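Local coordinates for sugar ABC transporter substrate-binding protein (PDB 5U2P), which probably binds a small solute, perhaps a sugar, for an ABC transporter in the periplasm, though its natural ligand is unknown, at residues W220-L234 against A403-T415. Numbering follows the deposited sequence. Where two conformers were deposited one is given.
Sequences WTHERALYPVLGAYL and APTAHTMLHRAQT
The amide of W220 donates to Q414 OE1, the one hydrogen bond joining 220-234 to 403-415: N to OE1 is 2.9 Å and the N-H...O angle 161°, although the donor stands above the carbonyl plane. Q414 presents its oxygen there because CG lies anti to the backbone N and the chain then bends at chi2.

Two CH-pi contacts lie near this bond. A413 CB sits over one face of the W220 indole, 3.9 Å from the five-membered ring's centroid, and T221 CG2 lies over the centre of the H411 imidazole. That imidazole is held by its own bond from ND1 to H407 O. Farther along, Y227 CE1 comes over a face of the H407 ring, 3.4 Å from H407 CE1, with the planes inclined at 37°.

Apolar packing supplies the rest. A406 CB meets L230 CB at 3.6 Å, L410 CD2 fits between W220 O and L230 CD1, and L234 CD1 reaches M409 SD at 3.6 Å.

Helices 227-234 and 406-415 cross at 107° with axes 9.4 Å apart, a steep helix-helix packing that lays the C-terminal helix against helix 227-238 on one lobe of the two-lobed solute-binding protein fold.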
# COMPACT_ATOMS: atom_id res chain seq x y z
N TRP A 220 24.61 5.53 -2.13
CA TRP A 220 24.25 4.28 -1.46
C TRP A 220 25.26 3.86 -0.39
O TRP A 220 24.89 3.18 0.56
CB TRP A 220 24.04 3.16 -2.49
CG TRP A 220 22.73 3.35 -3.25
CD1 TRP A 220 22.58 3.87 -4.50
CD2 TRP A 220 21.41 3.06 -2.78
NE1 TRP A 220 21.25 3.92 -4.84
CE2 TRP A 220 20.51 3.43 -3.80
CE3 TRP A 220 20.90 2.53 -1.59
CZ2 TRP A 220 19.13 3.27 -3.68
CZ3 TRP A 220 19.53 2.38 -1.47
CH2 TRP A 220 18.66 2.75 -2.50
N THR A 221 26.52 4.27 -0.53
CA THR A 221 27.54 3.85 0.44
C THR A 221 27.39 4.58 1.76
O THR A 221 28.05 4.27 2.74
CB THR A 221 28.96 4.05 -0.11
OG1 THR A 221 29.16 5.43 -0.45
CG2 THR A 221 29.18 3.19 -1.35
N HIS A 222 26.52 5.59 1.77
CA HIS A 222 26.20 6.27 3.00
C HIS A 222 24.98 5.63 3.69
O HIS A 222 24.66 5.96 4.84
CB HIS A 222 25.98 7.76 2.70
CG HIS A 222 27.18 8.44 2.10
ND1 HIS A 222 27.94 7.86 1.11
CD2 HIS A 222 27.76 9.65 2.34
CE1 HIS A 222 28.93 8.67 0.77
NE2 HIS A 222 28.84 9.76 1.51
N GLU A 223 24.30 4.70 3.01
CA GLU A 223 23.04 4.16 3.54
C GLU A 223 23.27 3.01 4.52
O GLU A 223 22.75 1.91 4.32
CB GLU A 223 22.12 3.70 2.40
CG GLU A 223 21.80 4.80 1.38
CD GLU A 223 20.93 5.91 1.96
OE1 GLU A 223 20.98 7.03 1.42
OE2 GLU A 223 20.20 5.66 2.94
N ARG A 224 24.03 3.26 5.59
CA ARG A 224 24.43 2.15 6.45
C ARG A 224 23.28 1.68 7.35
O ARG A 224 23.36 0.60 7.95
CB ARG A 224 25.66 2.54 7.29
CG ARG A 224 25.46 3.67 8.25
CD ARG A 224 26.80 4.18 8.80
NE ARG A 224 26.59 5.34 9.66
CZ ARG A 224 26.30 5.27 10.96
NH1 ARG A 224 26.19 4.09 11.56
NH2 ARG A 224 26.12 6.38 11.66
N ALA A 225 22.18 2.43 7.39
CA ALA A 225 21.00 1.98 8.12
C ALA A 225 20.46 0.71 7.47
O ALA A 225 19.83 -0.11 8.14
CB ALA A 225 19.92 3.08 8.15
N LEU A 226 20.72 0.56 6.17
CA LEU A 226 20.27 -0.60 5.39
C LEU A 226 21.16 -1.83 5.55
O LEU A 226 20.79 -2.92 5.07
CB LEU A 226 20.20 -0.23 3.91
CG LEU A 226 18.91 0.45 3.45
CD1 LEU A 226 18.42 1.44 4.45
CD2 LEU A 226 19.09 1.13 2.12
N TYR A 227 22.34 -1.66 6.16
CA TYR A 227 23.29 -2.77 6.32
C TYR A 227 22.66 -4.03 6.95
O TYR A 227 22.79 -5.14 6.40
CB TYR A 227 24.50 -2.32 7.14
CG TYR A 227 25.48 -3.43 7.45
CD1 TYR A 227 26.47 -3.79 6.54
CD2 TYR A 227 25.43 -4.12 8.66
CE1 TYR A 227 27.38 -4.81 6.83
CE2 TYR A 227 26.33 -5.14 8.95
CZ TYR A 227 27.30 -5.47 8.03
OH TYR A 227 28.19 -6.48 8.32
N PRO A 228 21.97 -3.88 8.10
CA PRO A 228 21.39 -5.08 8.71
C PRO A 228 20.27 -5.73 7.91
O PRO A 228 20.16 -6.95 7.96
CB PRO A 228 20.87 -4.57 10.07
CG PRO A 228 20.79 -3.09 9.93
CD PRO A 228 21.88 -2.71 9.00
N VAL A 229 19.45 -4.97 7.18
CA VAL A 229 18.34 -5.59 6.45
C VAL A 229 18.85 -6.26 5.18
O VAL A 229 18.30 -7.27 4.74
CB VAL A 229 17.21 -4.57 6.11
CG1 VAL A 229 16.77 -3.84 7.36
CG2 VAL A 229 17.65 -3.59 5.05
N LEU A 230 19.90 -5.70 4.58
CA LEU A 230 20.54 -6.36 3.45
C LEU A 230 21.17 -7.66 3.95
O LEU A 230 21.11 -8.69 3.28
CB LEU A 230 21.58 -5.45 2.79
CG LEU A 230 20.96 -4.30 2.00
CD1 LEU A 230 22.03 -3.27 1.66
CD2 LEU A 230 20.28 -4.76 0.73
N GLY A 231 21.74 -7.61 5.15
CA GLY A 231 22.30 -8.80 5.78
C GLY A 231 21.25 -9.90 5.94
O GLY A 231 21.51 -11.07 5.66
N ALA A 232 20.06 -9.52 6.40
CA ALA A 232 18.95 -10.47 6.57
C ALA A 232 18.55 -11.10 5.25
O ALA A 232 18.37 -12.32 5.13
CB ALA A 232 17.74 -9.74 7.20
N TYR A 233 18.41 -10.24 4.25
CA TYR A 233 18.07 -10.64 2.89
C TYR A 233 19.05 -11.71 2.40
O TYR A 233 18.67 -12.80 1.97
CB TYR A 233 18.09 -9.39 2.00
CG TYR A 233 17.29 -9.42 0.73
CD1 TYR A 233 16.02 -9.98 0.69
CD2 TYR A 233 17.77 -8.82 -0.43
CE1 TYR A 233 15.28 -9.98 -0.47
CE2 TYR A 233 17.03 -8.81 -1.60
CZ TYR A 233 15.78 -9.40 -1.61
OH TYR A 233 15.02 -9.40 -2.77
N LEU A 234 20.33 -11.39 2.51
CA LEU A 234 21.43 -12.28 2.16
C LEU A 234 21.37 -13.62 2.88
O LEU A 234 21.63 -14.66 2.28
CB LEU A 234 22.74 -11.57 2.48
CG LEU A 234 23.10 -10.45 1.50
CD1 LEU A 234 24.23 -9.57 2.06
CD2 LEU A 234 23.51 -11.07 0.17
N ALA A 403 28.01 -15.22 -2.38
CA ALA A 403 27.27 -14.02 -1.99
C ALA A 403 28.20 -12.90 -1.51
O ALA A 403 29.14 -13.14 -0.75
CB ALA A 403 26.27 -14.36 -0.89
N PRO A 404 27.91 -11.66 -1.94
CA PRO A 404 28.63 -10.49 -1.46
C PRO A 404 28.18 -10.10 -0.05
O PRO A 404 27.21 -10.66 0.47
CB PRO A 404 28.24 -9.41 -2.46
CG PRO A 404 26.82 -9.76 -2.81
CD PRO A 404 26.79 -11.28 -2.82
N THR A 405 28.88 -9.16 0.57
CA THR A 405 28.40 -8.56 1.81
C THR A 405 27.46 -7.41 1.51
O THR A 405 27.37 -6.95 0.37
CB THR A 405 29.53 -8.00 2.66
OG1 THR A 405 30.21 -6.99 1.90
CG2 THR A 405 30.50 -9.11 3.09
N ALA A 406 26.77 -6.92 2.53
CA ALA A 406 25.90 -5.77 2.36
C ALA A 406 26.71 -4.54 1.96
O ALA A 406 26.25 -3.71 1.19
CB ALA A 406 25.11 -5.50 3.63
N HIS A 407 27.94 -4.43 2.46
CA HIS A 407 28.81 -3.35 2.05
C HIS A 407 29.02 -3.36 0.54
O HIS A 407 28.97 -2.32 -0.12
CB HIS A 407 30.18 -3.43 2.72
CG HIS A 407 30.16 -3.26 4.21
ND1 HIS A 407 30.66 -4.23 5.07
CD2 HIS A 407 29.80 -2.21 4.99
CE1 HIS A 407 30.57 -3.79 6.31
NE2 HIS A 407 30.06 -2.57 6.29
N THR A 408 29.29 -4.55 0.00
CA THR A 408 29.55 -4.68 -1.41
C THR A 408 28.30 -4.39 -2.23
O THR A 408 28.38 -3.73 -3.27
CB THR A 408 30.10 -6.08 -1.73
OG1 THR A 408 31.41 -6.19 -1.14
CG2 THR A 408 30.21 -6.28 -3.23
N MET A 409 27.14 -4.83 -1.75
CA MET A 409 25.88 -4.50 -2.43
C MET A 409 25.66 -2.99 -2.51
O MET A 409 25.20 -2.49 -3.53
CB MET A 409 24.69 -5.18 -1.74
CG MET A 409 24.76 -6.70 -1.79
SD MET A 409 23.48 -7.49 -0.80
CE MET A 409 22.03 -7.19 -1.81
N LEU A 410 26.00 -2.25 -1.46
CA LEU A 410 25.82 -0.81 -1.51
C LEU A 410 26.80 -0.18 -2.49
O LEU A 410 26.45 0.77 -3.18
CB LEU A 410 25.95 -0.18 -0.12
CG LEU A 410 24.88 -0.56 0.89
CD1 LEU A 410 25.29 -0.07 2.28
CD2 LEU A 410 23.50 0.00 0.50
N HIS A 411 28.03 -0.71 -2.57
CA HIS A 411 28.99 -0.18 -3.53
C HIS A 411 28.52 -0.43 -4.96
O HIS A 411 28.66 0.42 -5.83
CB HIS A 411 30.36 -0.82 -3.34
CG HIS A 411 31.21 -0.10 -2.35
ND1 HIS A 411 31.18 -0.38 -1.00
CD2 HIS A 411 32.10 0.91 -2.51
CE1 HIS A 411 32.04 0.42 -0.37
NE2 HIS A 411 32.60 1.21 -1.26
N ARG A 412 27.97 -1.62 -5.18
CA ARG A 412 27.53 -2.00 -6.51
C ARG A 412 26.38 -1.08 -6.92
O ARG A 412 26.33 -0.60 -8.06
CB ARG A 412 27.09 -3.46 -6.56
CG ARG A 412 28.23 -4.48 -6.57
CD ARG A 412 27.71 -5.91 -6.74
NE ARG A 412 28.81 -6.88 -6.73
CZ ARG A 412 28.67 -8.18 -6.42
NH1 ARG A 412 27.49 -8.67 -6.09
NH2 ARG A 412 29.72 -8.98 -6.44
N ALA A 413 25.47 -0.82 -5.98
CA ALA A 413 24.35 0.09 -6.25
C ALA A 413 24.86 1.46 -6.67
O ALA A 413 24.35 2.07 -7.60
CB ALA A 413 23.44 0.20 -5.03
N GLN A 414 25.89 1.94 -5.98
CA GLN A 414 26.42 3.28 -6.23
C GLN A 414 27.22 3.31 -7.52
O GLN A 414 27.26 4.34 -8.21
CB GLN A 414 27.28 3.74 -5.05
CG GLN A 414 27.78 5.17 -5.14
CD GLN A 414 26.66 6.20 -5.09
OE1 GLN A 414 25.49 5.87 -4.89
NE2 GLN A 414 27.01 7.46 -5.27
N THR A 415 27.85 2.20 -7.87
CA THR A 415 28.64 2.11 -9.09
C THR A 415 27.72 2.19 -10.31
O THR A 415 28.06 2.82 -11.31
CB THR A 415 29.46 0.81 -9.13
OG1 THR A 415 30.46 0.88 -8.10
CG2 THR A 415 30.15 0.61 -10.47